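Putative phosphosugar isomerases (Salmonella typhimurium LT2, PDB 3FKJ) probably binds phosphorylated sugars or related carbohydrate derivatives through SIS domains and may act as an isomerase, though its own reaction is not established. Local coordinates at residues 28-31 and 32-36; 81-84 and 85-89; 229-232 and 233-237; 292-296 and 297-301. All blocks are in the same frame, centred on the assembly; numbering follows the deposited sequence.

Contact 1. Residues 28-31 and 32-36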
# COMPACT_ATOMS: atom_id res chain seq x y z
N ARG A 28 14.21 -13.77 -18.99
CA ARG A 28 14.76 -13.12 -20.16
C ARG A 28 14.02 -13.54 -21.43
O ARG A 28 13.71 -12.68 -22.27
CB ARG A 28 16.26 -13.38 -20.26
CG ARG A 28 16.87 -12.75 -21.47
CD ARG A 28 18.24 -12.22 -21.20
NE ARG A 28 19.30 -13.16 -21.55
CZ ARG A 28 20.59 -12.81 -21.57
NH1 ARG A 28 20.98 -11.57 -21.26
NH2 ARG A 28 21.49 -13.71 -21.92
N ARG A 29 13.73 -14.84 -21.57
CA ARG A 29 12.96 -15.34 -22.72
C ARG A 29 11.56 -14.78 -22.73
O ARG A 29 11.03 -14.40 -23.77
CB ARG A 29 12.81 -16.86 -22.72
CG ARG A 29 14.04 -17.71 -22.77
CD ARG A 29 13.68 -19.23 -22.65
NE ARG A 29 12.72 -19.54 -21.56
CZ ARG A 29 11.39 -19.52 -21.66
NH1 ARG A 29 10.78 -19.21 -22.81
NH2 ARG A 29 10.64 -19.80 -20.60
N ILE A 30 10.92 -14.73 -21.57
CA ILE A 30 9.53 -14.25 -21.54
C ILE A 30 9.43 -12.80 -22.02
O ILE A 30 8.56 -12.47 -22.86
CB ILE A 30 8.87 -14.48 -20.16
CG1 ILE A 30 8.71 -16.00 -19.94
CG2 ILE A 30 7.50 -13.76 -20.09
CD1 ILE A 30 8.41 -16.42 -18.54
N ILE A 31 10.33 -11.95 -21.53
CA ILE A 31 10.28 -10.52 -21.83
C ILE A 31 10.68 -10.22 -23.27
O ILE A 31 10.08 -9.34 -23.90
CB ILE A 31 11.09 -9.69 -20.80
CG1 ILE A 31 10.54 -9.92 -19.37
CG2 ILE A 31 11.12 -8.18 -21.16
CD1 ILE A 31 8.99 -9.69 -19.16
N SER A 32 11.67 -10.96 -23.82
CA SER A 32 12.01 -10.86 -25.26
C SER A 32 10.83 -11.25 -26.14
O SER A 32 10.50 -10.54 -27.11
CB SER A 32 13.20 -11.74 -25.66
OG SER A 32 14.23 -11.70 -24.70
N ASP A 33 10.21 -12.39 -25.83
CA ASP A 33 9.06 -12.85 -26.58
C ASP A 33 7.95 -11.81 -26.60
O ASP A 33 7.41 -11.48 -27.65
CB ASP A 33 8.52 -14.17 -26.04
CG ASP A 33 7.73 -14.95 -27.08
OD1 ASP A 33 8.36 -15.62 -27.93
OD2 ASP A 33 6.48 -14.89 -27.06
N ILE A 34 7.63 -11.27 -25.44
CA ILE A 34 6.60 -10.25 -25.35
C ILE A 34 6.97 -9.01 -26.17
O ILE A 34 6.14 -8.47 -26.90
CB ILE A 34 6.34 -9.86 -23.90
CG1 ILE A 34 5.73 -11.04 -23.12
CG2 ILE A 34 5.46 -8.60 -23.86
CD1 ILE A 34 5.96 -10.96 -21.57
N LEU A 35 8.21 -8.54 -26.03
CA LEU A 35 8.64 -7.34 -26.80
C LEU A 35 8.62 -7.53 -28.32
O LEU A 35 8.48 -6.56 -29.06
CB LEU A 35 10.02 -6.85 -26.33
CG LEU A 35 9.94 -6.12 -24.98
CD1 LEU A 35 11.30 -6.02 -24.33
CD2 LEU A 35 9.29 -4.75 -25.14
N GLY A 36 8.76 -8.77 -28.78
CA GLY A 36 8.66 -9.06 -30.21
C GLY A 36 7.24 -8.89 -30.74
O GLY A 36 7.05 -8.79 -31.95
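Ile30 and Ile34 run alongside each other, one helical turn apart, near the end of helix 22-35, an alpha helix packed against the parallel sheet of the SIS domain. The backbone here is regular: each of the carbonyls of residues 28 to 31 accepts from the N-H four residues on, as Asp33 N does to Arg29 O at 3.0 Å, with an N-H...O angle of 166°. Ile34 shows how a side chain leans back on the preceding turn. Its CB stands 3.6 Å from Ile30 O. With chi1 at -66°, CG1 turns back along the helix toward that same oxygen, and CG1 comes within 3.2 Å of Ile30 O. At the tip, CD1 still lies against Ile30 O (3.3 Å) and also meets Ile30 CG2 at 3.5 Å, and it approaches CD1 of Ile31 more loosely, at 4.1 Å. This apolar side faces inward: Ile30, Ile31 and Ile34 all touch Ile120 of strand 118-123, and Ile30 and Ile34 also meet Tyr136 of strand 136-139, whose hydroxyl bonds to Asp33 OD2. Further round the helix, Ile31 CG2 touches Leu35 CD1 at 3.8 Å, and both residues pack on Gln169 of helix 155-170. The amide of Gln169 also reaches the polar flank, its NE2 giving to Arg28 O and its OE1 pairing with Ser32 OG. Arg28 O is therefore approached by several groups: Ser32 N gives it the helical bond, and Ser32 OG lies 2.7 Å from Arg28 O.

Contact 2. Residues 81-84 and 85-89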
# COMPACT_ATOMS: atom_id res chain seq x y z
N HIS A 81 -12.76 -6.03 -10.59
CA HIS A 81 -14.02 -5.29 -10.47
C HIS A 81 -13.96 -3.82 -10.91
O HIS A 81 -14.94 -3.29 -11.42
CB HIS A 81 -14.57 -5.43 -9.05
CG HIS A 81 -15.17 -6.77 -8.76
ND1 HIS A 81 -14.40 -7.90 -8.52
CD2 HIS A 81 -16.46 -7.16 -8.66
CE1 HIS A 81 -15.21 -8.93 -8.30
NE2 HIS A 81 -16.46 -8.50 -8.37
N ALA A 82 -12.83 -3.16 -10.65
CA ALA A 82 -12.58 -1.78 -11.04
C ALA A 82 -11.29 -1.77 -11.88
O ALA A 82 -10.20 -1.32 -11.46
CB ALA A 82 -12.47 -0.87 -9.80
N THR A 83 -11.45 -2.29 -13.08
CA THR A 83 -10.35 -2.41 -14.03
C THR A 83 -9.94 -1.03 -14.56
O THR A 83 -10.80 -0.22 -15.03
CB THR A 83 -10.73 -3.37 -15.19
OG1 THR A 83 -11.28 -4.56 -14.62
CG2 THR A 83 -9.51 -3.69 -16.02
N PRO A 84 -8.64 -0.73 -14.42
CA PRO A 84 -8.08 0.51 -14.96
C PRO A 84 -8.28 0.63 -16.45
O PRO A 84 -8.03 -0.32 -17.18
CB PRO A 84 -6.58 0.40 -14.63
CG PRO A 84 -6.35 -0.90 -14.13
CD PRO A 84 -7.63 -1.54 -13.74
N LYS A 85 -8.72 1.79 -16.91
CA LYS A 85 -8.85 2.02 -18.34
C LYS A 85 -7.51 2.01 -19.01
O LYS A 85 -7.44 1.81 -20.20
CB LYS A 85 -9.59 3.32 -18.61
CG LYS A 85 -11.07 3.21 -18.30
CD LYS A 85 -11.80 4.49 -18.64
CE LYS A 85 -13.29 4.31 -18.35
NZ LYS A 85 -14.09 5.54 -18.60
N ALA A 86 -6.42 2.19 -18.26
CA ALA A 86 -5.07 2.14 -18.84
C ALA A 86 -4.65 0.75 -19.26
O ALA A 86 -3.65 0.63 -19.97
CB ALA A 86 -4.05 2.72 -17.88
N LEU A 87 -5.34 -0.29 -18.80
CA LEU A 87 -4.97 -1.66 -19.20
C LEU A 87 -5.28 -1.94 -20.69
O LEU A 87 -6.41 -1.71 -21.15
CB LEU A 87 -5.67 -2.69 -18.30
CG LEU A 87 -5.31 -4.17 -18.51
CD1 LEU A 87 -3.91 -4.51 -18.00
CD2 LEU A 87 -6.38 -5.03 -17.82
N GLY A 88 -4.31 -2.46 -21.43
CA GLY A 88 -4.53 -2.79 -22.82
C GLY A 88 -3.37 -3.47 -23.52
O GLY A 88 -2.55 -4.13 -22.88
N LYS A 89 -3.32 -3.27 -24.84
CA LYS A 89 -2.44 -3.99 -25.76
C LYS A 89 -1.00 -4.00 -25.37
O LYS A 89 -0.33 -5.02 -25.55
CB LYS A 89 -2.50 -3.34 -27.14
CG LYS A 89 -3.48 -3.95 -28.12
CD LYS A 89 -3.64 -3.03 -29.36
CE LYS A 89 -2.31 -2.33 -29.77
NZ LYS A 89 -2.35 -1.77 -31.16
O HOH W 1 -9.08 -1.44 -19.34
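Pro84 to Leu87 form a type I beta turn, with Lys85 and Ala86 at its corners and Leu87 N bonded back to Pro84 O at 3.1 Å. The N-H points almost straight at the oxygen (163°), yet it arrives from above the carbonyl plane, 59° out of it. A water gives a second bond to Pro84 O, at 2.7 Å, and reaches Leu87 O at 3.2 Å, so it links the carbonyls at the two ends of the turn. Leu87 CB rests against Pro84 O, and its branch CD2 meets CG2 of Thr83 at 3.9 Å, the two side chains crossing at a slant. Thr83 has chi1 at -48°, which sends CG2 toward Leu87 while OG1 turns back to bond with Phe79 O in the preceding helix. Pro84 and Leu87 both pack on Phe79 and on Trp44 of strand 42-47. Lys85 points outward with an extended chain, and its NZ forms a salt bridge with Glu65 of the second subunit, while Pro84 and Ala86 touch Asp63 and Ala66 of that chain. This is a tight turn in the loop between helix 76-81 and strand 91-97 of the SIS domain, set at the dimer interface.

Contact 3. Residues 229-232 and 233-237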
# COMPACT_ATOMS: atom_id res chain seq x y z
N GLU A 229 4.79 -10.30 6.50
CA GLU A 229 4.90 -10.90 7.81
C GLU A 229 3.66 -10.62 8.62
O GLU A 229 3.14 -11.49 9.33
CB GLU A 229 6.12 -10.38 8.53
CG GLU A 229 6.34 -10.94 9.93
CD GLU A 229 6.89 -12.40 9.97
OE1 GLU A 229 7.19 -13.04 8.94
OE2 GLU A 229 7.02 -12.89 11.09
N SER A 230 3.19 -9.38 8.55
CA SER A 230 2.00 -8.97 9.28
C SER A 230 0.75 -9.75 8.92
O SER A 230 0.09 -10.31 9.80
CB SER A 230 1.78 -7.48 9.05
OG SER A 230 0.73 -7.01 9.85
N ILE A 231 0.43 -9.78 7.62
CA ILE A 231 -0.83 -10.36 7.14
C ILE A 231 -0.75 -11.88 6.93
O ILE A 231 -1.70 -12.59 7.25
CB ILE A 231 -1.42 -9.58 5.89
CG1 ILE A 231 -0.46 -9.57 4.69
CG2 ILE A 231 -1.84 -8.12 6.28
CD1 ILE A 231 -1.19 -9.82 3.33
N CYS A 232 0.40 -12.39 6.47
CA CYS A 232 0.52 -13.80 6.13
C CYS A 232 1.07 -14.69 7.21
O CYS A 232 0.96 -15.89 7.08
CB CYS A 232 1.42 -13.98 4.88
SG CYS A 232 0.69 -13.23 3.44
N ILE A 233 1.71 -14.12 8.23
CA ILE A 233 2.31 -14.92 9.32
C ILE A 233 1.63 -14.60 10.66
O ILE A 233 1.17 -15.50 11.32
CB ILE A 233 3.86 -14.71 9.47
CG1 ILE A 233 4.60 -15.11 8.19
CG2 ILE A 233 4.43 -15.45 10.74
CD1 ILE A 233 4.58 -16.62 7.83
N LEU A 234 1.56 -13.34 11.05
CA LEU A 234 1.13 -12.99 12.40
C LEU A 234 -0.37 -13.16 12.49
O LEU A 234 -0.83 -13.95 13.31
CB LEU A 234 1.61 -11.60 12.81
CG LEU A 234 3.12 -11.49 13.12
CD1 LEU A 234 3.54 -10.05 13.42
CD2 LEU A 234 3.56 -12.37 14.29
N LEU A 235 -1.13 -12.51 11.58
CA LEU A 235 -2.58 -12.72 11.49
C LEU A 235 -2.91 -14.16 10.98
O LEU A 235 -3.59 -14.95 11.65
CB LEU A 235 -3.20 -11.64 10.57
CG LEU A 235 -3.15 -10.19 11.08
CD1 LEU A 235 -3.50 -9.23 9.96
CD2 LEU A 235 -4.10 -9.97 12.26
N GLU A 236 -2.40 -14.52 9.81
CA GLU A 236 -2.82 -15.77 9.18
C GLU A 236 -2.41 -17.03 9.94
O GLU A 236 -3.21 -17.97 10.09
CB GLU A 236 -2.28 -15.87 7.75
CG GLU A 236 -2.82 -17.06 6.94
CD GLU A 236 -2.17 -17.16 5.59
OE1 GLU A 236 -1.84 -16.09 5.03
OE2 GLU A 236 -1.97 -18.31 5.09
N MSE A 237 -1.15 -17.06 10.38
CA MSE A 237 -0.51 -18.33 10.76
C MSE A 237 -0.20 -18.41 12.23
O MSE A 237 0.33 -19.43 12.70
CB MSE A 237 0.74 -18.54 9.93
CG MSE A 237 0.49 -18.56 8.40
SE MSE A 237 1.85 -19.59 7.38
CE MSE A 237 1.73 -18.64 5.76
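The carboxylates of Glu229 and Glu236 each turn a face to the other part of helix 223-238, to Ile233 and Cys232 respectively. That of Glu229 has one face laid over by Ile233: CB sits above CD at 3.8 Å, CG1 lies 3.4 Å from OE1, and CG2 stands on the OE2 side. Glu229 is bent at chi2 (76°), which folds its flat end back over the isoleucine, and OE1 is bonded by Asn325 of helix 313-331. The carboxylate of Glu236 turns one face to the carbonyl of Cys232, whose O stands 3.7 Å from Glu236 CD. OE1 of Glu236 lies 3.5 Å from Cys232 CA, which is on the same side of the carboxylate plane, while OE2 forms a salt bridge with Arg339. The backbone beneath is widened. Glu229 O accepts from Ile233 N and, nearly head-on, from Leu234 N at 3.0 Å; the next bond, from Leu235 N to Ser230 O, is also five residues long and almost straight (172°), and Glu236 N reaches Ile231 O only weakly. Met237 N then returns to the ordinary four-residue bond, made to Ile233 O. On the outer side Ile231 and Leu235 pack on Pro254 and Tyr215 of the second subunit. Such i+5 bonding defines a pi-type turn, here inside the helix of a beta-alpha-beta unit that joins strands 213-218 and 241-246.

Contact 4. Residues 292-296 and 297-301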
# COMPACT_ATOMS: atom_id res chain seq x y z
N GLN A 292 12.30 -5.94 18.21
CA GLN A 292 13.12 -6.96 17.56
C GLN A 292 13.61 -6.31 16.28
O GLN A 292 12.80 -5.98 15.38
CB GLN A 292 12.31 -8.20 17.21
CG GLN A 292 13.08 -9.24 16.34
CD GLN A 292 14.23 -9.88 17.11
OE1 GLN A 292 14.15 -10.06 18.31
NE2 GLN A 292 15.32 -10.20 16.41
N LEU A 293 14.91 -6.07 16.21
CA LEU A 293 15.53 -5.55 15.02
C LEU A 293 16.05 -6.70 14.17
O LEU A 293 16.75 -7.57 14.67
CB LEU A 293 16.67 -4.60 15.41
CG LEU A 293 17.36 -3.83 14.28
CD1 LEU A 293 16.39 -3.05 13.40
CD2 LEU A 293 18.39 -2.92 14.91
N ILE A 294 15.70 -6.72 12.89
CA ILE A 294 16.33 -7.63 11.93
C ILE A 294 16.93 -6.77 10.83
O ILE A 294 16.22 -6.17 10.04
CB ILE A 294 15.32 -8.64 11.37
CG1 ILE A 294 14.66 -9.42 12.55
CG2 ILE A 294 16.02 -9.58 10.40
CD1 ILE A 294 13.55 -10.36 12.18
N ASP A 295 18.27 -6.71 10.80
CA ASP A 295 18.98 -5.76 9.94
C ASP A 295 19.59 -6.46 8.74
O ASP A 295 20.48 -7.31 8.91
CB ASP A 295 20.08 -5.05 10.76
CG ASP A 295 20.79 -3.95 9.95
OD1 ASP A 295 20.40 -3.69 8.78
OD2 ASP A 295 21.74 -3.33 10.49
N ALA A 296 19.16 -6.08 7.53
CA ALA A 296 19.73 -6.69 6.31
C ALA A 296 21.26 -6.55 6.25
O ALA A 296 21.96 -7.50 5.89
CB ALA A 296 19.08 -6.13 5.06
N ASP A 297 21.76 -5.36 6.60
CA ASP A 297 23.20 -5.07 6.54
C ASP A 297 24.06 -5.94 7.44
O ASP A 297 25.22 -6.15 7.14
CB ASP A 297 23.48 -3.59 6.86
CG ASP A 297 23.88 -2.78 5.62
OD1 ASP A 297 24.32 -3.39 4.62
OD2 ASP A 297 23.77 -1.52 5.65
N LYS A 298 23.50 -6.43 8.55
CA LYS A 298 24.22 -7.34 9.44
C LYS A 298 24.18 -8.76 8.92
O LYS A 298 25.01 -9.58 9.28
CB LYS A 298 23.62 -7.31 10.86
CG LYS A 298 24.34 -6.41 11.85
CD LYS A 298 24.66 -5.04 11.25
CE LYS A 298 25.15 -4.07 12.31
NZ LYS A 298 25.29 -2.69 11.77
N LEU A 299 23.21 -9.08 8.08
CA LEU A 299 23.04 -10.44 7.61
C LEU A 299 23.59 -10.64 6.19
O LEU A 299 23.22 -11.59 5.51
CB LEU A 299 21.55 -10.84 7.68
CG LEU A 299 20.89 -10.70 9.05
CD1 LEU A 299 19.38 -10.85 8.92
CD2 LEU A 299 21.48 -11.70 10.04
N GLY A 300 24.46 -9.72 5.75
CA GLY A 300 25.28 -9.96 4.56
C GLY A 300 24.73 -9.45 3.24
O GLY A 300 25.04 -9.99 2.17
N ILE A 301 23.92 -8.40 3.30
CA ILE A 301 23.53 -7.69 2.08
C ILE A 301 24.75 -7.05 1.41
O ILE A 301 24.79 -6.99 0.18
CB ILE A 301 22.39 -6.67 2.33
CG1 ILE A 301 21.04 -7.36 2.14
CG2 ILE A 301 22.46 -5.49 1.37
CD1 ILE A 301 20.59 -7.52 0.69
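Ile294, near the end of strand 290-295, sets its CG2 against CD1 of Leu299 at 3.9 Å, across the bend by which the chain leaves the sheet. Asp295 follows, and its carboxylate folds over the turn. OD1 takes the N-H of Asp297 at 3.1 Å, an Asx turn in which the donor comes from well above the carboxylate plane, 66° out of it. OD2 faces the bent chain of Lys298: CD of the lysine lies 3.5 Å away, and NZ completes only a long salt bridge, at 3.8 Å from Asp295 OD2. The stronger partner of this aspartate is Arg274, which bridges to OD1. The backbone oxygen of Asp295 receives weak bonds from Lys298 N and Leu299 N. Ala296 then turns the chain. Its O is bonded by Leu299 N at 3.0 Å and, weakly, by Ile301 N, while its CB touches CG1 of Ile301 at 3.7 Å. Strand 290-295 is the outermost of its parallel sheet within this chain and pairs with strand 263-268, Ile294 bonding to Leu266 and Gln268; beyond it, Ala296, Leu299 and Ile301 lean on helix 313-331 through Cys313, Val320 and Leu316.

Contact 3 is buried, contacts 1 and 4 are partly buried, and contact 2 lies at the surface. Contacts 1 and 2 flank the five-stranded sheet, nearest atoms about 7 Å apart; contacts 3 and 4 go with the four-stranded sheet, one on a connecting helix, the other at the end of an edge strand, across the chain's centre from contact 1. Both 28-36 and 229-237 are helical, but the first keeps four-residue bonds and packs isoleucines inward, whereas the second is widened and buries carboxylates. Of the turns, 81-89 is tied by a water within it and sends a lysine to the partner subunit, while 292-301 relies on an aspartate. Contacts 2 and 3 meet the second subunit.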